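Local atomic coordinates of putative cell surface protein (Streptococcus pyogenes, PDB entry 4OFQ), a protein that probably serves as a surface adhesin of the antigen I/II family, here represented by its calcium-binding, beta-sandwich C-terminal domain. Residues A[132-135]-A[136-139]. Sequence-based numbering, arbitrary orientation.
Sequences AKDP and AAFY
D134 caps the N-terminus of helix 135-143 by reaching forward to A137. D134 CB lies 3.9 Å from A137 CB; D134 CG, swung anti to the backbone N (chi1 -172°), comes to 3.3 Å from A137 CB. At the tip, D134 OD1 accepts a hydrogen bond from A137 N (3.1 Å), a nearly straight one although the N-H arrives from well above the carboxylate plane. OD2 merely packs on A137 CB. Aspartate suits an N-cap because its short side chain can reach an amide of the first turn, which has no helical carbonyl four residues earlier to pair with. The preceding amide, A136 N, donates to a water that is weakly hydrogen-bonded to D134 OD1. P135 fits the first turn since it has no N-H to satisfy, and P135 O accepts from Y139 N at 2.8 Å. D134 O takes F138 N almost head-on (2.8 Å). The small A132, ending strand 127-132, lays CB over one face of the F138 ring, 4.2 Å from its centroid, while F64 and L97 also touch the F138 side chain. The carboxylate's negative charge, placed at the positive end of the helix dipole, should be stabilised there and its pKa probably lowered.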
loop_
_atom_site.group_PDB
_atom_site.type_symbol
_atom_site.label_atom_id
_atom_site.label_comp_id
_atom_site.label_asym_id
_atom_site.label_seq_id
_atom_site.Cartn_x
_atom_site.Cartn_y
_atom_site.Cartn_z
ATOM N N ALA A 132 20.995 -18.758 -12.103
ATOM C CA ALA A 132 22.246 -19.268 -11.533
ATOM C C ALA A 132 23.399 -19.095 -12.529
ATOM O O ALA A 132 23.340 -19.625 -13.643
ATOM C CB ALA A 132 22.100 -20.729 -11.152
ATOM N N LYS A 133 24.442 -18.377 -12.111
ATOM C CA LYS A 133 25.615 -18.134 -12.955
ATOM C C LYS A 133 26.416 -19.402 -13.285
ATOM O O LYS A 133 27.034 -19.502 -14.354
ATOM C CB LYS A 133 26.546 -17.114 -12.289
ATOM C CG LYS A 133 25.930 -15.743 -12.054
ATOM C CD LYS A 133 26.945 -14.842 -11.359
ATOM C CE LYS A 133 26.351 -13.498 -11.024
ATOM N NZ LYS A 133 27.397 -12.635 -10.399
ATOM N N ASP A 134 26.426 -20.351 -12.354
ATOM C CA ASP A 134 27.190 -21.590 -12.487
ATOM C C ASP A 134 26.273 -22.743 -12.102
ATOM O O ASP A 134 26.252 -23.164 -10.940
ATOM C CB ASP A 134 28.415 -21.556 -11.570
ATOM C CG ASP A 134 29.371 -22.734 -11.794
ATOM O OD1 ASP A 134 28.952 -23.813 -12.278
ATOM O OD2 ASP A 134 30.558 -22.575 -11.452
ATOM N N PRO A 135 25.488 -23.233 -13.075
ATOM C CA PRO A 135 24.476 -24.269 -12.841
ATOM C C PRO A 135 25.022 -25.490 -12.111
ATOM O O PRO A 135 24.391 -25.959 -11.157
ATOM C CB PRO A 135 24.038 -24.641 -14.258
ATOM C CG PRO A 135 24.184 -23.372 -15.022
ATOM C CD PRO A 135 25.417 -22.698 -14.451
ATOM N N ALA A 136 26.183 -25.987 -12.535
ATOM C CA ALA A 136 26.760 -27.162 -11.891
ATOM C C ALA A 136 27.121 -26.872 -10.431
ATOM O O ALA A 136 26.840 -27.671 -9.547
ATOM C CB ALA A 136 27.962 -27.653 -12.655
ATOM N N ALA A 137 27.738 -25.726 -10.173
ATOM C CA ALA A 137 28.128 -25.388 -8.804
ATOM C C ALA A 137 26.912 -25.158 -7.909
ATOM O O ALA A 137 26.884 -25.583 -6.747
ATOM C CB ALA A 137 29.041 -24.156 -8.783
ATOM N N PHE A 138 25.917 -24.468 -8.459
ATOM C CA PHE A 138 24.710 -24.123 -7.727
ATOM C C PHE A 138 23.900 -25.387 -7.430
ATOM O O PHE A 138 23.301 -25.521 -6.356
ATOM C CB PHE A 138 23.895 -23.119 -8.549
ATOM C CG PHE A 138 22.801 -22.432 -7.780
ATOM C CD1 PHE A 138 23.069 -21.317 -6.994
ATOM C CD2 PHE A 138 21.495 -22.893 -7.860
ATOM C CE1 PHE A 138 22.046 -20.680 -6.293
ATOM C CE2 PHE A 138 20.476 -22.265 -7.166
ATOM C CZ PHE A 138 20.749 -21.167 -6.384
ATOM N N TYR A 139 23.907 -26.314 -8.383
ATOM C CA TYR A 139 23.226 -27.583 -8.219
ATOM C C TYR A 139 23.840 -28.380 -7.067
ATOM O O TYR A 139 23.137 -28.904 -6.199
ATOM C CB TYR A 139 23.302 -28.400 -9.509
ATOM C CG TYR A 139 22.773 -29.792 -9.321
ATOM C CD1 TYR A 139 21.416 -30.011 -9.101
ATOM C CD2 TYR A 139 23.628 -30.897 -9.337
ATOM C CE1 TYR A 139 20.916 -31.285 -8.907
ATOM C CE2 TYR A 139 23.136 -32.182 -9.147
ATOM C CZ TYR A 139 21.778 -32.366 -8.925
ATOM O OH TYR A 139 21.274 -33.628 -8.728
HETATM O O HOH W 1 27.630 -25.337 -15.048
#